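PDB 3D0K: putative poly(3-hydroxybutyrate) depolymerase LpqC from Bordetella parapertussis 12822, which probably hydrolyses the ester bonds of poly(3-hydroxybutyrate) or related esters. Local coordinates for residues A171-W176 / I269-Q274; P222-E227 / Y238-H243. All blocks are in the same frame, centred on the assembly; numbering follows the deposited sequence.

Contact 1 (A171-W176 / I269-Q274). With SO4 (sulfate ion), chain E; SO4 (sulfate ion), chain G.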
ATOM      1  N   ALA A 171      -5.691  -1.305   2.174  1.00 17.28           N
ATOM      2  CA  ALA A 171      -4.639  -1.933   2.922  1.00 19.50           C
ATOM      3  C   ALA A 171      -5.168  -3.289   3.373  1.00 19.45           C
ATOM      4  O   ALA A 171      -6.209  -3.374   4.015  1.00 19.00           O
ATOM      5  CB  ALA A 171      -4.241  -1.078   4.143  1.00 19.55           C
ATOM      6  N   ALA A 172      -4.491  -4.353   2.974  1.00 18.15           N
ATOM      7  CA  ALA A 172      -5.031  -5.667   3.163  1.00 17.56           C
ATOM      8  C   ALA A 172      -4.211  -6.444   4.222  1.00 17.22           C
ATOM      9  O   ALA A 172      -2.987  -6.551   4.094  1.00 16.45           O
ATOM     10  CB  ALA A 172      -5.038  -6.412   1.810  1.00 17.26           C
ATOM     11  N   ASN A 173      -4.859  -7.022   5.224  1.00 18.00           N
ATOM     12  CA  ASN A 173      -4.118  -7.794   6.276  1.00 17.66           C
ATOM     13  C   ASN A 173      -2.811  -7.150   6.785  1.00 17.36           C
ATOM     14  O   ASN A 173      -1.802  -7.836   6.863  1.00 18.03           O
ATOM     15  CB  ASN A 173      -3.794  -9.268   5.833  1.00 17.87           C
ATOM     16  CG  ASN A 173      -5.052 -10.087   5.540  1.00 19.76           C
ATOM     17  OD1 ASN A 173      -6.122  -9.795   6.082  1.00 16.34           O
ATOM     18  ND2 ASN A 173      -4.944 -11.070   4.604  1.00 21.15           N
ATOM     19  N   PRO A 174      -2.791  -5.834   7.103  1.00 17.72           N
ATOM     20  CA  PRO A 174      -1.568  -5.352   7.768  1.00 17.98           C
ATOM     21  C   PRO A 174      -1.289  -6.131   9.065  1.00 17.45           C
ATOM     22  O   PRO A 174      -2.247  -6.432   9.797  1.00 16.82           O
ATOM     23  CB  PRO A 174      -1.910  -3.882   8.137  1.00 18.79           C
ATOM     24  CG  PRO A 174      -2.973  -3.487   7.105  1.00 18.32           C
ATOM     25  CD  PRO A 174      -3.799  -4.753   6.937  1.00 19.61           C
ATOM     26  N   GLY A 175       0.001  -6.378   9.376  1.00 16.35           N
ATOM     27  CA  GLY A 175       0.368  -7.090  10.617  1.00 17.36           C
ATOM     28  C   GLY A 175       0.037  -6.260  11.866  1.00 17.74           C
ATOM     29  O   GLY A 175      -0.319  -6.821  12.888  1.00 18.85           O
ATOM     30  N   TRP A 176       0.153  -4.932  11.789  1.00 17.13           N
ATOM     31  CA  TRP A 176      -0.239  -4.049  12.894  1.00 17.73           C
ATOM     32  C   TRP A 176      -0.310  -2.612  12.337  1.00 17.82           C
ATOM     33  O   TRP A 176       0.035  -2.387  11.188  1.00 17.49           O
ATOM     34  CB  TRP A 176       0.750  -4.144  14.091  1.00 18.29           C
ATOM     35  CG  TRP A 176       2.007  -3.398  13.908  1.00 20.56           C
ATOM     36  CD1 TRP A 176       2.989  -3.647  12.970  1.00 22.90           C
ATOM     37  CD2 TRP A 176       2.470  -2.277  14.684  1.00 22.02           C
ATOM     38  NE1 TRP A 176       4.007  -2.733  13.117  1.00 22.83           N
ATOM     39  CE2 TRP A 176       3.737  -1.907  14.171  1.00 24.53           C
ATOM     40  CE3 TRP A 176       1.956  -1.581  15.789  1.00 21.83           C
ATOM     41  CZ2 TRP A 176       4.487  -0.827  14.692  1.00 21.27           C
ATOM     42  CZ3 TRP A 176       2.731  -0.497  16.331  1.00 22.91           C
ATOM     43  CH2 TRP A 176       3.964  -0.147  15.775  1.00 23.51           C
ATOM     44  N   ILE A 269     -10.845 -16.324   3.715  1.00 23.91           N
ATOM     45  CA  ILE A 269      -9.518 -16.083   3.193  1.00 22.72           C
ATOM     46  C   ILE A 269      -8.646 -15.716   4.375  1.00 23.26           C
ATOM     47  O   ILE A 269      -9.095 -14.997   5.256  1.00 22.94           O
ATOM     48  CB  ILE A 269      -9.516 -14.948   2.139  1.00 22.57           C
ATOM     49  CG1 ILE A 269     -10.407 -15.300   0.920  1.00 21.73           C
ATOM     50  CG2 ILE A 269      -8.103 -14.652   1.611  1.00 20.72           C
ATOM     51  CD1 ILE A 269     -10.075 -16.706   0.287  1.00 20.44           C
ATOM     52  N   GLY A 270      -7.403 -16.192   4.384  1.00 23.05           N
ATOM     53  CA  GLY A 270      -6.495 -15.887   5.494  1.00 23.47           C
ATOM     54  C   GLY A 270      -5.381 -14.961   5.036  1.00 23.66           C
ATOM     55  O   GLY A 270      -5.627 -13.982   4.342  1.00 24.90           O
ATOM     56  N   HIS A 271      -4.143 -15.284   5.424  1.00 24.09           N
ATOM     57  CA  HIS A 271      -2.999 -14.466   5.109  1.00 22.99           C
ATOM     58  C   HIS A 271      -2.376 -14.890   3.776  1.00 23.15           C
ATOM     59  O   HIS A 271      -1.349 -15.578   3.736  1.00 24.54           O
ATOM     60  CB  HIS A 271      -1.987 -14.544   6.264  1.00 23.78           C
ATOM     61  CG  HIS A 271      -0.994 -13.431   6.252  1.00 23.99           C
ATOM     62  ND1 HIS A 271      -1.348 -12.117   6.490  1.00 26.04           N
ATOM     63  CD2 HIS A 271       0.333 -13.421   5.977  1.00 27.49           C
ATOM     64  CE1 HIS A 271      -0.283 -11.351   6.382  1.00 26.73           C
ATOM     65  NE2 HIS A 271       0.750 -12.113   6.061  1.00 27.45           N
ATOM     66  N   ASP A 272      -3.013 -14.475   2.676  1.00 22.77           N
ATOM     67  CA  ASP A 272      -2.750 -15.003   1.354  1.00 21.42           C
ATOM     68  C   ASP A 272      -2.805 -13.782   0.398  1.00 19.94           C
ATOM     69  O   ASP A 272      -3.873 -13.358  -0.039  1.00 18.66           O
ATOM     70  CB  ASP A 272      -3.822 -16.058   1.036  1.00 23.66           C
ATOM     71  CG  ASP A 272      -3.624 -16.779  -0.315  1.00 29.15           C
ATOM     72  OD1 ASP A 272      -4.291 -17.845  -0.453  1.00 37.24           O
ATOM     73  OD2 ASP A 272      -2.863 -16.336  -1.224  1.00 28.75           O
ATOM     74  N   GLY A 273      -1.644 -13.206   0.145  1.00 18.69           N
ATOM     75  CA  GLY A 273      -1.529 -11.991  -0.689  1.00 18.56           C
ATOM     76  C   GLY A 273      -2.089 -12.179  -2.089  1.00 21.52           C
ATOM     77  O   GLY A 273      -2.683 -11.242  -2.643  1.00 21.73           O
ATOM     78  N   GLN A 274      -1.916 -13.360  -2.679  1.00 21.54           N
ATOM     79  CA  GLN A 274      -2.505 -13.617  -4.005  1.00 22.13           C
ATOM     80  C   GLN A 274      -4.042 -13.602  -3.957  1.00 21.66           C
ATOM     81  O   GLN A 274      -4.669 -12.981  -4.802  1.00 21.64           O
ATOM     82  CB  GLN A 274      -2.060 -14.983  -4.526  1.00 22.53           C
ATOM     83  CG  GLN A 274      -2.616 -15.226  -5.924  1.00 27.43           C
ATOM     84  CD  GLN A 274      -1.921 -16.317  -6.665  1.00 32.95           C
ATOM     85  OE1 GLN A 274      -1.989 -16.371  -7.903  1.00 36.79           O
ATOM     86  NE2 GLN A 274      -1.249 -17.205  -5.937  1.00 31.71           N
TER
HETATM   87  S   SO4 E 304       3.160  -8.350   8.557  1.00 31.61           S
HETATM   88  O1  SO4 E 304       2.443  -7.154   8.112  1.00 29.14           O
HETATM   89  O2  SO4 E 304       4.121  -7.904   9.577  1.00 34.35           O
HETATM   90  O3  SO4 E 304       2.346  -9.372   9.152  1.00 34.06           O
HETATM   91  O4  SO4 E 304       4.031  -8.898   7.538  1.00 36.43           O
HETATM   92  S   SO4 G 306       3.063 -11.900   2.736  1.00 42.56           S
HETATM   93  O1  SO4 G 306       1.643 -12.187   2.768  1.00 45.38           O
HETATM   94  O2  SO4 G 306       3.512 -11.543   4.068  1.00 42.81           O
HETATM   95  O3  SO4 G 306       3.798 -13.062   2.259  1.00 45.43           O
HETATM   96  O4  SO4 G 306       3.285 -10.800   1.791  1.00 46.01           O
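Asn173 and the turn around His271 meet where the C-terminal end of strand 168-172 faces the approach to helix 273-286. The tight side belongs to Asn173, which is buried. With CG beside the backbone N and anti to the carbonyl carbon (chi1 -61°), its amide reaches into the turn, and ND2 comes to 3.0 Å from Gly270 O. The other end of the amide, OD1, accepts a hydrogen bond from Gly213 N on the neighbouring strand. Nearer its root, Asn173 CB rests 3.8 Å from His271 ND1, obliquely to the ring, while Asn173 O lies in the plane of the imidazole at its edge, 3.9 Å from His271 CE1.

The ring gets there because CG stands anti to the backbone N (chi1 -162°). Its ND1 is hydrogen-bonded to Asp216 OD2, which holds the ring's rotation. The looser, solvent side is that of His271, an exposed residue whose NE2 makes a weak, long bond of 3.5 Å to O2 of the chain G sulfate. A second sulfate, chain E, takes a weak bond on O1 from the buried Gly175 N at 2.9 Å; both ions probably come from the crystallisation liquor. Past the turn, Asp272 caps the first turn of helix 273-286 through OD2 to Ala275 N. With Ser148 on a GxSxG turn close to NE2, the arrangement is consistent with the Ser-His-Asp catalytic triad of an alpha/beta hydrolase, His271 sitting on the loop after the last strand.

Contact 2 (P222-E227 / Y238-H243)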
ATOM      1  N   PRO A 222       4.988 -16.273  13.853  1.00 48.15           N
ATOM      2  CA  PRO A 222       6.458 -16.147  13.788  1.00 48.06           C
ATOM      3  C   PRO A 222       6.854 -14.872  13.046  1.00 47.48           C
ATOM      4  O   PRO A 222       7.707 -14.105  13.514  1.00 47.43           O
ATOM      5  CB  PRO A 222       6.905 -17.398  13.012  1.00 47.77           C
ATOM      6  CG  PRO A 222       5.599 -18.045  12.470  1.00 48.93           C
ATOM      7  CD  PRO A 222       4.451 -17.093  12.755  1.00 48.63           C
ATOM      8  N   ASN A 223       6.199 -14.644  11.914  1.00 46.40           N
ATOM      9  CA  ASN A 223       6.291 -13.379  11.210  1.00 45.30           C
ATOM     10  C   ASN A 223       5.260 -12.338  11.660  1.00 43.58           C
ATOM     11  O   ASN A 223       5.298 -11.195  11.203  1.00 44.05           O
ATOM     12  CB  ASN A 223       6.183 -13.621   9.714  1.00 45.98           C
ATOM     13  CG  ASN A 223       7.459 -14.207   9.124  1.00 49.04           C
ATOM     14  OD1 ASN A 223       8.429 -14.499   9.851  1.00 49.83           O
ATOM     15  ND2 ASN A 223       7.472 -14.376   7.791  1.00 51.29           N
ATOM     16  N   LEU A 224       4.360 -12.727  12.560  1.00 40.89           N
ATOM     17  CA  LEU A 224       3.339 -11.817  13.081  1.00 39.14           C
ATOM     18  C   LEU A 224       3.963 -10.778  14.012  1.00 37.64           C
ATOM     19  O   LEU A 224       4.607 -11.156  14.992  1.00 37.22           O
ATOM     20  CB  LEU A 224       2.263 -12.609  13.821  1.00 38.67           C
ATOM     21  CG  LEU A 224       1.089 -11.880  14.499  1.00 39.10           C
ATOM     22  CD1 LEU A 224       0.067 -11.308  13.517  1.00 37.40           C
ATOM     23  CD2 LEU A 224       0.403 -12.820  15.495  1.00 39.68           C
ATOM     24  N   PRO A 225       3.774  -9.471  13.724  1.00 36.27           N
ATOM     25  CA  PRO A 225       4.349  -8.458  14.609  1.00 35.60           C
ATOM     26  C   PRO A 225       3.993  -8.726  16.082  1.00 35.80           C
ATOM     27  O   PRO A 225       2.810  -8.830  16.434  1.00 35.82           O
ATOM     28  CB  PRO A 225       3.742  -7.146  14.094  1.00 35.47           C
ATOM     29  CG  PRO A 225       3.517  -7.414  12.621  1.00 35.01           C
ATOM     30  CD  PRO A 225       3.061  -8.858  12.581  1.00 36.23           C
ATOM     31  N   SER A 226       5.021  -8.860  16.911  1.00 35.05           N
ATOM     32  CA  SER A 226       4.862  -9.313  18.288  1.00 35.24           C
ATOM     33  C   SER A 226       5.430  -8.384  19.346  1.00 34.60           C
ATOM     34  O   SER A 226       5.505  -8.784  20.501  1.00 33.33           O
ATOM     35  CB  SER A 226       5.473 -10.726  18.475  1.00 35.91           C
ATOM     36  OG  SER A 226       4.670 -11.703  17.811  1.00 40.05           O
ATOM     37  N   GLU A 227       5.820  -7.165  18.973  1.00 33.90           N
ATOM     38  CA  GLU A 227       6.169  -6.140  19.976  1.00 34.58           C
ATOM     39  C   GLU A 227       4.943  -5.692  20.782  1.00 32.65           C
ATOM     40  O   GLU A 227       3.789  -5.848  20.318  1.00 32.10           O
ATOM     41  CB  GLU A 227       6.851  -4.946  19.314  1.00 34.80           C
ATOM     42  CG  GLU A 227       8.326  -5.251  18.973  1.00 39.31           C
ATOM     43  CD  GLU A 227       9.085  -4.056  18.362  1.00 40.88           C
ATOM     44  OE1 GLU A 227       8.501  -3.337  17.501  1.00 49.12           O
ATOM     45  OE2 GLU A 227      10.277  -3.854  18.733  1.00 48.08           O
ATOM     46  N   TYR A 238      -6.562 -10.207  11.986  1.00 15.31           N
ATOM     47  CA  TYR A 238      -7.982  -9.929  11.771  1.00 17.27           C
ATOM     48  C   TYR A 238      -8.503  -9.064  12.955  1.00 17.34           C
ATOM     49  O   TYR A 238      -9.182  -8.033  12.734  1.00 17.83           O
ATOM     50  CB  TYR A 238      -8.745 -11.256  11.636  1.00 18.27           C
ATOM     51  CG  TYR A 238     -10.258 -11.120  11.485  1.00 21.36           C
ATOM     52  CD1 TYR A 238     -10.817 -10.262  10.522  1.00 23.53           C
ATOM     53  CD2 TYR A 238     -11.118 -11.915  12.260  1.00 25.39           C
ATOM     54  CE1 TYR A 238     -12.185 -10.151  10.371  1.00 26.41           C
ATOM     55  CE2 TYR A 238     -12.514 -11.815  12.122  1.00 27.81           C
ATOM     56  CZ  TYR A 238     -13.034 -10.935  11.170  1.00 25.46           C
ATOM     57  OH  TYR A 238     -14.417 -10.837  11.040  1.00 25.41           O
ATOM     58  N   ALA A 239      -8.179  -9.449  14.204  1.00 16.77           N
ATOM     59  CA  ALA A 239      -8.530  -8.590  15.366  1.00 15.80           C
ATOM     60  C   ALA A 239      -7.943  -7.184  15.237  1.00 16.49           C
ATOM     61  O   ALA A 239      -8.606  -6.206  15.579  1.00 15.35           O
ATOM     62  CB  ALA A 239      -8.078  -9.196  16.680  1.00 17.26           C
ATOM     63  N   ARG A 240      -6.688  -7.093  14.784  1.00 15.15           N
ATOM     64  CA  ARG A 240      -6.044  -5.799  14.707  1.00 16.51           C
ATOM     65  C   ARG A 240      -6.715  -4.888  13.701  1.00 16.05           C
ATOM     66  O   ARG A 240      -6.767  -3.649  13.909  1.00 15.82           O
ATOM     67  CB  ARG A 240      -4.557  -5.940  14.382  1.00 17.09           C
ATOM     68  CG  ARG A 240      -3.863  -6.702  15.452  1.00 16.19           C
ATOM     69  CD  ARG A 240      -2.348  -6.859  15.242  1.00 17.75           C
ATOM     70  NE  ARG A 240      -1.832  -7.709  16.317  1.00 19.15           N
ATOM     71  CZ  ARG A 240      -0.620  -8.265  16.341  1.00 23.41           C
ATOM     72  NH1 ARG A 240       0.224  -8.077  15.341  1.00 24.38           N
ATOM     73  NH2 ARG A 240      -0.256  -9.045  17.351  1.00 19.56           N
ATOM     74  N   ALA A 241      -7.188  -5.475  12.601  1.00 15.23           N
ATOM     75  CA  ALA A 241      -7.922  -4.725  11.566  1.00 15.23           C
ATOM     76  C   ALA A 241      -9.180  -4.064  12.169  1.00 16.48           C
ATOM     77  O   ALA A 241      -9.434  -2.874  11.990  1.00 15.88           O
ATOM     78  CB  ALA A 241      -8.312  -5.671  10.387  1.00 14.49           C
ATOM     79  N   ARG A 242      -9.916  -4.807  12.988  1.00 17.42           N
ATOM     80  CA  ARG A 242     -11.124  -4.276  13.636  1.00 17.96           C
ATOM     81  C   ARG A 242     -10.773  -3.191  14.655  1.00 17.96           C
ATOM     82  O   ARG A 242     -11.486  -2.197  14.800  1.00 18.74           O
ATOM     83  CB  ARG A 242     -11.888  -5.389  14.383  1.00 19.03           C
ATOM     84  CG  ARG A 242     -12.273  -6.601  13.536  1.00 25.93           C
ATOM     85  CD  ARG A 242     -13.600  -7.247  14.117  1.00 32.12           C
ATOM     86  NE  ARG A 242     -14.707  -6.531  13.470  1.00 41.41           N
ATOM     87  CZ  ARG A 242     -15.451  -6.993  12.460  1.00 43.97           C
ATOM     88  NH1 ARG A 242     -16.398  -6.213  11.938  1.00 45.39           N
ATOM     89  NH2 ARG A 242     -15.283  -8.228  11.981  1.00 43.97           N
ATOM     90  N   HIS A 243      -9.668  -3.393  15.348  1.00 19.03           N
ATOM     91  CA  HIS A 243      -9.170  -2.454  16.350  1.00 18.00           C
ATOM     92  C   HIS A 243      -8.844  -1.125  15.639  1.00 18.28           C
ATOM     93  O   HIS A 243      -9.230  -0.068  16.139  1.00 17.71           O
ATOM     94  CB  HIS A 243      -7.947  -3.053  17.030  1.00 18.68           C
ATOM     95  CG  HIS A 243      -7.393  -2.242  18.164  1.00 20.80           C
ATOM     96  ND1 HIS A 243      -6.488  -1.218  17.969  1.00 26.62           N
ATOM     97  CD2 HIS A 243      -7.582  -2.323  19.500  1.00 21.31           C
ATOM     98  CE1 HIS A 243      -6.152  -0.692  19.142  1.00 24.45           C
ATOM     99  NE2 HIS A 243      -6.803  -1.342  20.089  1.00 24.47           N
TER
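Pro225 O is gripped by both terminal nitrogens of Arg240. The shorter bond comes from Arg240 NH1 at 2.9 Å, lying in the carbonyl plane on a lone pair; the one from Arg240 NH2, at 3.2 Å, is weak. The oxygen thus sits at the guanidinium edge near its plane, in a forked, bifurcated-acceptor arrangement. Arg240 can deliver the group this far from helix 237-255 because its chain runs extended from CG to NE, after a first torsion that puts CG anti to the carbonyl carbon (chi1 -62°).

Aliphatic carbons close in around the same nitrogen: Leu224 CD1 comes from the opposite direction to 3.7 Å from Arg240 NH1, and Pro225 CB lies 3.8 Å from it. NH1 and NE of this buried side chain also bond to backbone carbonyls, Gly175 O and Gly234 O respectively. On the loop itself, Ser226 OG donates to Leu224 O at 2.9 Å, a bond that spans Pro225 in sequence, and Glu227 follows at the N-cap of helix 228-231. An arginine projecting from a helix to bind several loop carbonyls pins the 222-227 segment within the long excursion between the last two strands of the alpha/beta-hydrolase sheet.

From the N terminus, the chain first forms most of the sheet and then leaves strand 168-172 through 171-176, the opening half of contact 1. Residues 269-274, just after strand 262-266, come back to it and close a long loop. Contact 2 is nested inside it: 222-227, in the loop after strand 209-213, pairs with 238-243 on helix 237-255 across a short insert holding helix 228-231. The centres lie about 10 Å apart, and the contacts touch: Trp176 of contact 1 packs on Pro225 of contact 2, with Trp176 CD1 3.8 Å from Pro225 CB. Together they tie the strand ends near the likely active site to the neighbouring loop and helix.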